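Local coordinates for protein oxidoreductase, NAD-binding (Acidithiobacillus ferrooxidans, PDB 7BVJ) that catalyses the NAD(+)-dependent oxidation of the glucosamine 3-position of UDP-N-acetylglucosamine to a ketone, a step in making the diamino sugar of lipid A, at residues Leu14-Phe17 with His18-Tyr22; Val67-Thr70 with Ser71-Phe74; Ser232-Phe235 with Leu236-Thr239. One frame throughout, in Å; residues are numbered along the deposited sequence.

Contact 1: Leu14-Phe17 with His18-Tyr22; sequences LGRF and HAQKY. With NAD (nicotinamide-adenine-dinucleotide), chain E.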
ATOM      1  N   LEU A  14     -10.876   3.442   7.767  1.00 26.84           N
ATOM      2  CA  LEU A  14      -9.554   3.997   7.456  1.00 28.88           C
ATOM      3  C   LEU A  14      -9.605   5.451   6.973  1.00 27.12           C
ATOM      4  O   LEU A  14      -8.635   6.217   7.167  1.00 28.59           O
ATOM      5  CB  LEU A  14      -8.880   3.118   6.397  1.00 30.75           C
ATOM      6  CG  LEU A  14      -7.587   3.543   5.708  1.00 34.31           C
ATOM      7  CD1 LEU A  14      -6.432   3.616   6.712  1.00 29.30           C
ATOM      8  CD2 LEU A  14      -7.276   2.541   4.602  1.00 36.34           C
ATOM      9  N   GLY A  15     -10.705   5.831   6.315  1.00 19.94           N
ATOM     10  CA  GLY A  15     -10.859   7.203   5.865  1.00 22.73           C
ATOM     11  C   GLY A  15     -10.861   8.184   7.016  1.00 24.86           C
ATOM     12  O   GLY A  15     -10.328   9.293   6.896  1.00 23.41           O
ATOM     13  N   ARG A  16     -11.444   7.786   8.150  1.00 20.11           N
ATOM     14  CA  ARG A  16     -11.405   8.623   9.341  1.00 22.22           C
ATOM     15  C   ARG A  16      -9.968   8.909   9.776  1.00 22.56           C
ATOM     16  O   ARG A  16      -9.645  10.042  10.146  1.00 24.39           O
ATOM     17  CB  ARG A  16     -12.196   7.952  10.460  1.00 23.48           C
ATOM     18  CG  ARG A  16     -12.018   8.595  11.813  1.00 26.15           C
ATOM     19  CD  ARG A  16     -13.088   8.115  12.806  1.00 29.19           C
ATOM     20  NE  ARG A  16     -12.798   8.520  14.182  1.00 29.75           N
ATOM     21  CZ  ARG A  16     -11.963   7.874  14.992  1.00 37.34           C
ATOM     22  NH1 ARG A  16     -11.322   6.789  14.564  1.00 41.71           N
ATOM     23  NH2 ARG A  16     -11.763   8.313  16.230  1.00 35.13           N
ATOM     24  N   PHE A  17      -9.095   7.896   9.750  1.00 22.39           N
ATOM     25  CA  PHE A  17      -7.687   8.110  10.092  1.00 25.44           C
ATOM     26  C   PHE A  17      -7.025   9.082   9.122  1.00 19.37           C
ATOM     27  O   PHE A  17      -6.251   9.956   9.538  1.00 23.01           O
ATOM     28  CB  PHE A  17      -6.929   6.775  10.107  1.00 28.52           C
ATOM     29  CG  PHE A  17      -7.377   5.833  11.190  1.00 28.12           C
ATOM     30  CD1 PHE A  17      -7.874   4.587  10.878  1.00 31.28           C
ATOM     31  CD2 PHE A  17      -7.323   6.208  12.519  1.00 34.44           C
ATOM     32  CE1 PHE A  17      -8.304   3.722  11.876  1.00 40.55           C
ATOM     33  CE2 PHE A  17      -7.751   5.350  13.521  1.00 34.48           C
ATOM     34  CZ  PHE A  17      -8.246   4.108  13.199  1.00 34.70           C
ATOM     35  N   HIS A  18      -7.304   8.931   7.822  1.00 16.79           N
ATOM     36  CA  HIS A  18      -6.829   9.924   6.859  1.00 17.63           C
ATOM     37  C   HIS A  18      -7.245  11.327   7.283  1.00 21.09           C
ATOM     38  O   HIS A  18      -6.442  12.275   7.244  1.00 19.07           O
ATOM     39  CB  HIS A  18      -7.379   9.652   5.467  1.00 16.09           C
ATOM     40  CG  HIS A  18      -6.631   8.622   4.687  1.00 23.22           C
ATOM     41  ND1 HIS A  18      -5.955   8.920   3.525  1.00 24.45           N
ATOM     42  CD2 HIS A  18      -6.532   7.283   4.845  1.00 22.08           C
ATOM     43  CE1 HIS A  18      -5.455   7.815   3.013  1.00 17.77           C
ATOM     44  NE2 HIS A  18      -5.786   6.809   3.799  1.00 24.67           N
ATOM     45  N   ALA A  19      -8.518  11.472   7.670  1.00 15.60           N
ATOM     46  CA  ALA A  19      -9.049  12.782   8.045  1.00 21.07           C
ATOM     47  C   ALA A  19      -8.348  13.341   9.283  1.00 26.13           C
ATOM     48  O   ALA A  19      -8.043  14.544   9.346  1.00 25.25           O
ATOM     49  CB  ALA A  19     -10.562  12.690   8.274  1.00 17.64           C
ATOM     50  N   GLN A  20      -8.081  12.482  10.277  1.00 23.73           N
ATOM     51  CA  GLN A  20      -7.347  12.925  11.464  1.00 25.46           C
ATOM     52  C   GLN A  20      -5.976  13.471  11.084  1.00 26.66           C
ATOM     53  O   GLN A  20      -5.558  14.531  11.578  1.00 27.97           O
ATOM     54  CB  GLN A  20      -7.192  11.781  12.473  1.00 27.12           C
ATOM     55  CG  GLN A  20      -8.502  11.227  13.037  1.00 28.43           C
ATOM     56  CD  GLN A  20      -8.307  10.093  14.035  1.00 29.99           C
ATOM     57  OE1 GLN A  20      -7.211   9.534  14.163  1.00 40.68           O
ATOM     58  NE2 GLN A  20      -9.371   9.751  14.754  1.00 28.15           N
ATOM     59  N   LYS A  21      -5.266  12.766  10.193  1.00 25.79           N
ATOM     60  CA  LYS A  21      -3.936  13.236   9.786  1.00 21.51           C
ATOM     61  C   LYS A  21      -4.024  14.594   9.097  1.00 25.40           C
ATOM     62  O   LYS A  21      -3.270  15.531   9.422  1.00 32.11           O
ATOM     63  CB  LYS A  21      -3.255  12.215   8.859  1.00 28.95           C
ATOM     64  CG  LYS A  21      -3.142  10.799   9.395  1.00 24.83           C
ATOM     65  CD  LYS A  21      -3.016  10.777  10.914  1.00 30.86           C
ATOM     66  CE  LYS A  21      -2.223   9.584  11.390  1.00 32.07           C
ATOM     67  NZ  LYS A  21      -3.097   8.485  11.856  1.00 41.43           N
ATOM     68  N   TYR A  22      -4.938  14.719   8.128  1.00 28.47           N
ATOM     69  CA  TYR A  22      -5.044  15.984   7.409  1.00 23.95           C
ATOM     70  C   TYR A  22      -5.368  17.123   8.360  1.00 24.88           C
ATOM     71  O   TYR A  22      -4.847  18.235   8.206  1.00 30.11           O
ATOM     72  CB  TYR A  22      -6.102  15.907   6.317  1.00 25.75           C
ATOM     73  CG  TYR A  22      -5.690  15.199   5.034  1.00 22.74           C
ATOM     74  CD1 TYR A  22      -4.762  15.762   4.166  1.00 21.81           C
ATOM     75  CD2 TYR A  22      -6.286  14.002   4.667  1.00 22.44           C
ATOM     76  CE1 TYR A  22      -4.419  15.137   2.980  1.00 22.02           C
ATOM     77  CE2 TYR A  22      -5.940  13.361   3.493  1.00 24.83           C
ATOM     78  CZ  TYR A  22      -5.009  13.934   2.653  1.00 20.45           C
ATOM     79  OH  TYR A  22      -4.661  13.296   1.486  1.00 20.82           O
TER
HETATM   80  PA  NAD E 401     -15.259   0.949   4.972  1.00 30.16           P
HETATM   81  O1A NAD E 401     -16.410   0.534   4.124  1.00 31.67           O
HETATM   82  O2A NAD E 401     -15.127   0.992   6.472  1.00 24.64           O
HETATM   83  O5B NAD E 401     -15.242   2.656   4.590  1.00 36.13           O
HETATM   84  C5B NAD E 401     -15.926   2.816   3.370  1.00 29.11           C
HETATM   85  C4B NAD E 401     -16.577   4.202   3.338  1.00 27.06           C
HETATM   86  O4B NAD E 401     -16.808   4.595   2.006  1.00 23.73           O
HETATM   87  C3B NAD E 401     -17.946   4.047   4.017  1.00 26.72           C
HETATM   88  O3B NAD E 401     -17.962   5.069   4.946  1.00 29.31           O
HETATM   89  C2B NAD E 401     -18.945   4.285   2.871  1.00 23.89           C
HETATM   90  O2B NAD E 401     -20.098   4.996   3.314  1.00 22.26           O
HETATM   91  C1B NAD E 401     -18.102   5.203   1.985  1.00 27.18           C
HETATM   92  N9A NAD E 401     -18.486   5.199   0.579  1.00 25.18           N
HETATM   93  C8A NAD E 401     -18.880   4.169  -0.248  1.00 24.28           C
HETATM   94  N7A NAD E 401     -19.113   4.563  -1.498  1.00 22.75           N
HETATM   95  C5A NAD E 401     -18.856   5.916  -1.496  1.00 24.96           C
HETATM   96  C6A NAD E 401     -18.922   6.902  -2.514  1.00 28.59           C
HETATM   97  N6A NAD E 401     -19.310   6.552  -3.790  1.00 29.37           N
HETATM   98  N1A NAD E 401     -18.610   8.198  -2.222  1.00 27.93           N
HETATM   99  C2A NAD E 401     -18.243   8.468  -0.923  1.00 26.75           C
HETATM  100  N3A NAD E 401     -18.130   7.638   0.137  1.00 28.54           N
HETATM  101  C4A NAD E 401     -18.459   6.348  -0.198  1.00 28.07           C
HETATM  102  O3  NAD E 401     -13.832   0.289   4.581  1.00 35.17           O
HETATM  103  PN  NAD E 401     -12.464   0.985   5.041  1.00 43.00           P
HETATM  104  O1N NAD E 401     -12.352   2.464   5.310  1.00 27.32           O
HETATM  105  O2N NAD E 401     -11.828  -0.166   5.744  1.00 39.67           O
HETATM  106  O5D NAD E 401     -11.430   0.908   3.575  1.00 41.73           O

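Contact 2: Val67-Thr70 with Ser71-Phe74; sequences VTPT and STHF. With NAD (nicotinamide-adenine-dinucleotide), chain E.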
ATOM      1  N   VAL A  67     -10.906   7.241  -0.023  1.00 25.95           N
ATOM      2  CA  VAL A  67     -10.870   6.045   0.807  1.00 24.16           C
ATOM      3  C   VAL A  67     -12.215   5.323   0.718  1.00 23.69           C
ATOM      4  O   VAL A  67     -12.750   4.850   1.728  1.00 20.96           O
ATOM      5  CB  VAL A  67     -10.490   6.380   2.260  1.00 23.59           C
ATOM      6  CG1 VAL A  67      -9.942   5.129   2.942  1.00 20.62           C
ATOM      7  CG2 VAL A  67      -9.459   7.508   2.303  1.00 22.98           C
ATOM      8  N   THR A  68     -12.807   5.321  -0.470  1.00 20.93           N
ATOM      9  CA  THR A  68     -14.056   4.631  -0.752  1.00 22.28           C
ATOM     10  C   THR A  68     -13.768   3.199  -1.203  1.00 24.37           C
ATOM     11  O   THR A  68     -12.605   2.814  -1.370  1.00 19.22           O
ATOM     12  CB  THR A  68     -14.818   5.419  -1.810  1.00 23.60           C
ATOM     13  OG1 THR A  68     -13.995   5.547  -2.978  1.00 20.46           O
ATOM     14  CG2 THR A  68     -15.194   6.821  -1.262  1.00 22.55           C
ATOM     15  N   PRO A  69     -14.798   2.355  -1.387  1.00 23.44           N
ATOM     16  CA  PRO A  69     -14.527   0.984  -1.850  1.00 20.67           C
ATOM     17  C   PRO A  69     -13.863   0.990  -3.217  1.00 23.01           C
ATOM     18  O   PRO A  69     -14.124   1.855  -4.051  1.00 21.29           O
ATOM     19  CB  PRO A  69     -15.921   0.329  -1.892  1.00 21.96           C
ATOM     20  CG  PRO A  69     -16.692   1.062  -0.849  1.00 21.43           C
ATOM     21  CD  PRO A  69     -16.215   2.504  -0.989  1.00 21.84           C
ATOM     22  N   THR A  70     -12.992  -0.004  -3.422  1.00 19.36           N
ATOM     23  CA  THR A  70     -12.079  -0.029  -4.564  1.00 25.99           C
ATOM     24  C   THR A  70     -12.804   0.101  -5.897  1.00 23.85           C
ATOM     25  O   THR A  70     -12.338   0.810  -6.800  1.00 20.91           O
ATOM     26  CB  THR A  70     -11.283  -1.331  -4.527  1.00 27.73           C
ATOM     27  OG1 THR A  70     -10.613  -1.436  -3.259  1.00 24.26           O
ATOM     28  CG2 THR A  70     -10.288  -1.371  -5.670  1.00 20.15           C
ATOM     29  N   SER A  71     -13.932  -0.600  -6.050  1.00 23.81           N
ATOM     30  CA  SER A  71     -14.734  -0.513  -7.267  1.00 23.65           C
ATOM     31  C   SER A  71     -15.241   0.902  -7.544  1.00 26.86           C
ATOM     32  O   SER A  71     -15.655   1.188  -8.674  1.00 28.03           O
ATOM     33  CB  SER A  71     -15.917  -1.478  -7.173  1.00 25.90           C
ATOM     34  OG  SER A  71     -16.738  -1.149  -6.066  1.00 28.61           O
ATOM     35  N   THR A  72     -15.214   1.793  -6.553  1.00 21.16           N
ATOM     36  CA  THR A  72     -15.635   3.183  -6.737  1.00 27.61           C
ATOM     37  C   THR A  72     -14.481   4.152  -6.977  1.00 22.47           C
ATOM     38  O   THR A  72     -14.740   5.338  -7.260  1.00 21.01           O
ATOM     39  CB  THR A  72     -16.411   3.664  -5.511  1.00 26.78           C
ATOM     40  OG1 THR A  72     -15.496   3.842  -4.421  1.00 20.40           O
ATOM     41  CG2 THR A  72     -17.486   2.644  -5.127  1.00 22.78           C
ATOM     42  N   HIS A  73     -13.227   3.679  -6.852  1.00 18.92           N
ATOM     43  CA  HIS A  73     -12.067   4.568  -6.946  1.00 18.48           C
ATOM     44  C   HIS A  73     -12.057   5.321  -8.257  1.00 21.33           C
ATOM     45  O   HIS A  73     -11.793   6.527  -8.287  1.00 22.48           O
ATOM     46  CB  HIS A  73     -10.760   3.784  -6.824  1.00 22.06           C
ATOM     47  CG  HIS A  73     -10.417   3.376  -5.430  1.00 21.70           C
ATOM     48  ND1 HIS A  73      -9.296   2.626  -5.133  1.00 18.84           N
ATOM     49  CD2 HIS A  73     -11.044   3.602  -4.254  1.00 22.91           C
ATOM     50  CE1 HIS A  73      -9.255   2.404  -3.831  1.00 20.83           C
ATOM     51  NE2 HIS A  73     -10.307   2.979  -3.275  1.00 24.01           N
ATOM     52  N   PHE A  74     -12.304   4.615  -9.366  1.00 18.80           N
ATOM     53  CA  PHE A  74     -12.247   5.258 -10.675  1.00 21.40           C
ATOM     54  C   PHE A  74     -13.256   6.399 -10.786  1.00 22.11           C
ATOM     55  O   PHE A  74     -12.897   7.525 -11.140  1.00 24.58           O
ATOM     56  CB  PHE A  74     -12.481   4.240 -11.793  1.00 19.86           C
ATOM     57  CG  PHE A  74     -12.515   4.870 -13.150  1.00 26.41           C
ATOM     58  CD1 PHE A  74     -11.335   5.306 -13.758  1.00 25.85           C
ATOM     59  CD2 PHE A  74     -13.725   5.083 -13.800  1.00 23.13           C
ATOM     60  CE1 PHE A  74     -11.356   5.920 -15.005  1.00 22.00           C
ATOM     61  CE2 PHE A  74     -13.752   5.692 -15.035  1.00 29.03           C
ATOM     62  CZ  PHE A  74     -12.559   6.118 -15.640  1.00 31.39           C
TER
HETATM   63  PA  NAD E 401     -15.259   0.949   4.972  1.00 30.16           P
HETATM   64  O1A NAD E 401     -16.410   0.534   4.124  1.00 31.67           O
HETATM   65  O2A NAD E 401     -15.127   0.992   6.472  1.00 24.64           O
HETATM   66  O5B NAD E 401     -15.242   2.656   4.590  1.00 36.13           O
HETATM   67  C5B NAD E 401     -15.926   2.816   3.370  1.00 29.11           C
HETATM   68  C4B NAD E 401     -16.577   4.202   3.338  1.00 27.06           C
HETATM   69  O4B NAD E 401     -16.808   4.595   2.006  1.00 23.73           O
HETATM   70  C3B NAD E 401     -17.946   4.047   4.017  1.00 26.72           C
HETATM   71  O3B NAD E 401     -17.962   5.069   4.946  1.00 29.31           O
HETATM   72  C2B NAD E 401     -18.945   4.285   2.871  1.00 23.89           C
HETATM   73  O2B NAD E 401     -20.098   4.996   3.314  1.00 22.26           O
HETATM   74  C1B NAD E 401     -18.102   5.203   1.985  1.00 27.18           C
HETATM   75  N9A NAD E 401     -18.486   5.199   0.579  1.00 25.18           N
HETATM   76  C8A NAD E 401     -18.880   4.169  -0.248  1.00 24.28           C
HETATM   77  N7A NAD E 401     -19.113   4.563  -1.498  1.00 22.75           N
HETATM   78  C5A NAD E 401     -18.856   5.916  -1.496  1.00 24.96           C
HETATM   79  C6A NAD E 401     -18.922   6.902  -2.514  1.00 28.59           C
HETATM   80  N6A NAD E 401     -19.310   6.552  -3.790  1.00 29.37           N
HETATM   81  N1A NAD E 401     -18.610   8.198  -2.222  1.00 27.93           N
HETATM   82  C2A NAD E 401     -18.243   8.468  -0.923  1.00 26.75           C
HETATM   83  N3A NAD E 401     -18.130   7.638   0.137  1.00 28.54           N
HETATM   84  C4A NAD E 401     -18.459   6.348  -0.198  1.00 28.07           C
HETATM   85  O3  NAD E 401     -13.832   0.289   4.581  1.00 35.17           O
HETATM   86  PN  NAD E 401     -12.464   0.985   5.041  1.00 43.00           P
HETATM   87  O1N NAD E 401     -12.352   2.464   5.310  1.00 27.32           O
HETATM   88  O2N NAD E 401     -11.828  -0.166   5.744  1.00 39.67           O
HETATM   89  O5D NAD E 401     -11.430   0.908   3.575  1.00 41.73           O
HETATM   90  O   HOH W   1     -12.408   1.395  -9.411  1.00 21.05           O

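Contact 3: Ser232-Phe235 with Leu236-Thr239; sequences SVDF and LNNT. With F8U ((2R,3R)-2,3-bis(oxidanyl)butane-1,4-disulfonic acid), chain F.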
ATOM      1  N   SER A 232      16.091  -9.685   7.642  1.00 17.46           N
ATOM      2  CA  SER A 232      14.848 -10.215   8.183  1.00 23.64           C
ATOM      3  C   SER A 232      14.074  -9.053   8.799  1.00 27.68           C
ATOM      4  O   SER A 232      14.604  -8.339   9.659  1.00 25.78           O
ATOM      5  CB  SER A 232      15.127 -11.320   9.207  1.00 32.76           C
ATOM      6  OG  SER A 232      13.934 -11.970   9.615  1.00 26.72           O
ATOM      7  N   VAL A 233      12.838  -8.854   8.343  1.00 22.87           N
ATOM      8  CA  VAL A 233      11.994  -7.746   8.755  1.00 25.07           C
ATOM      9  C   VAL A 233      10.742  -8.326   9.398  1.00 27.91           C
ATOM     10  O   VAL A 233      10.019  -9.114   8.768  1.00 23.03           O
ATOM     11  CB  VAL A 233      11.616  -6.849   7.568  1.00 25.58           C
ATOM     12  CG1 VAL A 233      10.705  -5.705   8.031  1.00 26.49           C
ATOM     13  CG2 VAL A 233      12.845  -6.299   6.893  1.00 31.04           C
ATOM     14  N   ASP A 234      10.488  -7.933  10.647  1.00 26.32           N
ATOM     15  CA  ASP A 234       9.204  -8.132  11.313  1.00 22.98           C
ATOM     16  C   ASP A 234       8.479  -6.793  11.252  1.00 30.59           C
ATOM     17  O   ASP A 234       8.759  -5.884  12.045  1.00 28.50           O
ATOM     18  CB  ASP A 234       9.389  -8.587  12.751  1.00 24.30           C
ATOM     19  CG  ASP A 234       8.099  -9.098  13.381  1.00 32.93           C
ATOM     20  OD1 ASP A 234       6.964  -8.656  13.015  1.00 28.34           O
ATOM     21  OD2 ASP A 234       8.243  -9.954  14.273  1.00 33.16           O
ATOM     22  N   PHE A 235       7.577  -6.676  10.275  1.00 28.70           N
ATOM     23  CA  PHE A 235       6.795  -5.462  10.093  1.00 26.55           C
ATOM     24  C   PHE A 235       5.943  -5.164  11.321  1.00 32.48           C
ATOM     25  O   PHE A 235       5.841  -4.008  11.753  1.00 27.42           O
ATOM     26  CB  PHE A 235       5.903  -5.606   8.857  1.00 27.82           C
ATOM     27  CG  PHE A 235       6.642  -5.475   7.551  1.00 28.26           C
ATOM     28  CD1 PHE A 235       6.770  -6.561   6.696  1.00 31.92           C
ATOM     29  CD2 PHE A 235       7.195  -4.263   7.175  1.00 30.86           C
ATOM     30  CE1 PHE A 235       7.455  -6.445   5.483  1.00 30.64           C
ATOM     31  CE2 PHE A 235       7.883  -4.128   5.967  1.00 30.98           C
ATOM     32  CZ  PHE A 235       8.010  -5.222   5.118  1.00 31.56           C
ATOM     33  N   LEU A 236       5.320  -6.197  11.893  1.00 28.73           N
ATOM     34  CA  LEU A 236       4.416  -5.998  13.021  1.00 32.20           C
ATOM     35  C   LEU A 236       5.165  -5.459  14.229  1.00 33.38           C
ATOM     36  O   LEU A 236       4.787  -4.431  14.807  1.00 28.64           O
ATOM     37  CB  LEU A 236       3.718  -7.315  13.366  1.00 32.65           C
ATOM     38  CG  LEU A 236       2.204  -7.260  13.513  1.00 38.45           C
ATOM     39  CD1 LEU A 236       1.591  -6.469  12.367  1.00 39.06           C
ATOM     40  CD2 LEU A 236       1.649  -8.671  13.554  1.00 38.13           C
ATOM     41  N   ASN A 237       6.245  -6.133  14.613  1.00 31.99           N
ATOM     42  CA  ASN A 237       7.014  -5.746  15.782  1.00 32.87           C
ATOM     43  C   ASN A 237       8.052  -4.676  15.483  1.00 31.19           C
ATOM     44  O   ASN A 237       8.746  -4.244  16.404  1.00 35.78           O
ATOM     45  CB  ASN A 237       7.657  -6.988  16.392  1.00 32.47           C
ATOM     46  CG  ASN A 237       6.613  -8.007  16.828  1.00 35.28           C
ATOM     47  OD1 ASN A 237       5.452  -7.658  17.044  1.00 38.02           O
ATOM     48  ND2 ASN A 237       7.012  -9.266  16.946  1.00 38.49           N
ATOM     49  N   ASN A 238       8.141  -4.228  14.227  1.00 27.67           N
ATOM     50  CA  ASN A 238       9.023  -3.144  13.790  1.00 28.64           C
ATOM     51  C   ASN A 238      10.497  -3.444  14.087  1.00 35.86           C
ATOM     52  O   ASN A 238      11.232  -2.598  14.611  1.00 25.37           O
ATOM     53  CB  ASN A 238       8.593  -1.807  14.412  1.00 30.52           C
ATOM     54  CG  ASN A 238       9.102  -0.594  13.628  1.00 34.64           C
ATOM     55  OD1 ASN A 238       8.868  -0.469  12.425  1.00 37.06           O
ATOM     56  ND2 ASN A 238       9.795   0.306  14.316  1.00 38.13           N
ATOM     57  N   THR A 239      10.942  -4.654  13.716  1.00 28.69           N
ATOM     58  CA  THR A 239      12.339  -5.034  13.907  1.00 26.35           C
ATOM     59  C   THR A 239      13.003  -5.412  12.591  1.00 26.87           C
ATOM     60  O   THR A 239      12.364  -5.955  11.687  1.00 20.31           O
ATOM     61  CB  THR A 239      12.494  -6.212  14.885  1.00 32.21           C
ATOM     62  OG1 THR A 239      11.862  -7.377  14.348  1.00 33.00           O
ATOM     63  CG2 THR A 239      11.882  -5.875  16.247  1.00 33.42           C
TER
HETATM   64  C01 F8U F 402      12.688 -18.730   8.589  0.78 37.37           C
HETATM   65  C02 F8U F 402      12.621 -18.744  10.122  0.78 36.43           C
HETATM   66  C03 F8U F 402      13.015 -17.487  10.896  0.78 36.81           C
HETATM   67  C04 F8U F 402      13.918 -16.486  10.200  0.78 37.17           C
HETATM   68  O06 F8U F 402      14.279 -15.238  12.719  0.78 43.53           O
HETATM   69  O07 F8U F 402      15.769 -14.658  11.082  0.78 36.97           O
HETATM   70  O08 F8U F 402      13.404 -13.982  11.012  0.78 38.82           O
HETATM   71  O09 F8U F 402      13.690 -17.904  12.025  0.78 37.04           O
HETATM   72  O10 F8U F 402      11.302 -18.954  10.497  0.78 42.75           O
HETATM   73  O12 F8U F 402      14.704 -20.344   7.469  0.78 35.67           O
HETATM   74  O13 F8U F 402      14.671 -18.213   6.680  0.78 31.44           O
HETATM   75  O14 F8U F 402      15.298 -18.502   9.040  0.78 49.18           O
HETATM   76  S05 F8U F 402      14.350 -15.052  11.249  0.78 45.45           S
HETATM   77  S11 F8U F 402      14.383 -18.969   7.946  0.78 53.49           S
HETATM   78  O   HOH W   2      13.751  -8.822  12.381  1.00 25.36           O
HETATM   79  O   HOH W   3      10.980  -9.738  16.069  1.00 38.66           O

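Contact 1: Leu14-Phe17 with His18-Tyr22
Gln20 NE2 lies over the centre of one face of the Arg16 guanidinium, 3.1 Å above the plane, with the amide turned 70° from it. Both groups are donors, so NE2 and Arg16 NH2 do not bond each other. Instead they share an acceptor nearby: Arg16 NE makes a salt bridge to Glu45 OE2, and Gln20 NE2 hydrogen-bonds to the same oxygen. That common carboxylate would hold the two side chains together. The amide oxygen faces the other way, with Gln20 OE1 3.7 Å from Phe17 CD2 at the edge of that ring. Ring and amide planes are nearly perpendicular, and the two side chains run side by side. The His18 ring has Leu14 O at its edge, 3.3 Å from CD2. Leu14 CG sits 4.0 Å from the same CD2, brought there by a chi1 of 171° that sets CG anti to the backbone N. Regular i to i+4 bonds run beneath, such as Ala19 N to Gly15 O at 2.9 Å. These are about the first two and a half turns of helix 13-25, which follows the Rossmann glycine-rich loop. Leu14 N bonds NAD O1N at 3.0 Å. His18 reaches Ser65 through ND1 and Glu90 through NE2. His18, Ala19 and Tyr22 pack on strand 5-9, Ala19 and Gln20 touch Leu46 of helix 36-46, and Phe17 and Tyr22 meet helix 268-282.

Contact 2: Val67-Thr70 with Ser71-Phe74
Two overlapping type I turns join Pro69-Thr70 to Ser71-His73, with Thr72 N bonded to Pro69 O at 2.7 Å and His73 N to Thr70 O at 3.0 Å. This is the loop after the fourth strand of the Rossmann fold, where the chain turns from strand 63-66 into helix 73-82. Both amides come from above the carbonyl planes, as expected when the chain winds this tightly. Thr72 OG1 also turns back on the loop, placed between its own backbone N and carbonyl carbon (chi1 72°). It accepts a bond from Thr68 OG1 at 2.7 Å. Its approach to Pro69 O is very short, so the details of that link are doubtful. The His73 ring lies flat against the turn: Thr70 CA stands over its centre in a CH-pi contact, 3.6 Å from the centroid. On the ring's edge, NE2 makes a weak, bent bond to Thr68 O at 3.0 Å (127° at the hydrogen). The stronger partner of the imidazole is Phe93 O, held by ND1. The other side of the loop meets the cofactor. Thr68 CG2 approaches NAD N3A of the adenine, and Pro69 CD comes within 3.2 Å of NAD C8A. At the helix start, one water donates to Thr70 O at 2.7 Å and accepts from Phe74 N at 3.2 Å.

Contact 3: Ser232-Phe235 with Leu236-Thr239
Asp234 reaches forward from the end of its strand over the turn to Asn237. Its CB meets Thr239 OG1 at 3.2 Å, on the face of the sheet that both side chains share. CG then swings anti to the backbone N (chi1 -167°) and packs against Asn237 CB. OD1 accepts an almost straight bond from Asn237 N at 3.1 Å, met from above the carboxylate plane. OD2 lies 3.0 Å from Asn237 ND2 and takes a bond from a water that also bonds Thr239 OG1. The carboxylate thus closes over the part of the turn formed by Leu236 and Asn237. Backbone bonds lock the base: Asp234 N to Thr239 O at 2.9 Å and Thr239 N to Asp234 O at 3.0 Å. On the other face, Val233 CG1 stands over the Phe235 ring, which also meets His123 edge to face. Ser232 OG bonds sulfonate oxygen F8U O08, and Tyr230 holds the same ligand. The whole is a beta hairpin with a four-residue loop, linking strands 229-234 and 239-245. Asn238, in a left-handed backbone conformation, and Thr239 both face Asp234, the hallmark of a G1 beta bulge.

In the fold
From the N terminus, contact 1 comes first, at the start of helix 13-25 in the first beta-alpha-beta unit. Contact 2 follows, where strand 63-66 gives way to helix 73-82. Contact 3 comes much later, between two antiparallel strands of the mixed eight-stranded sheet. Contact 1 closes no loop but lies along one helix; contact 2 closes a turn and contact 3 a hairpin; they follow in series without nesting or crossing. Contacts 1 and 2 touch through Val67, whose CG1 meets Gly15 and Leu14 and whose CG2 meets His18. Together they approach NAD at its phosphate and its adenine. Contact 3 stands apart, its nearest atoms about 14 Å from contact 1 and about 19 Å from contact 2.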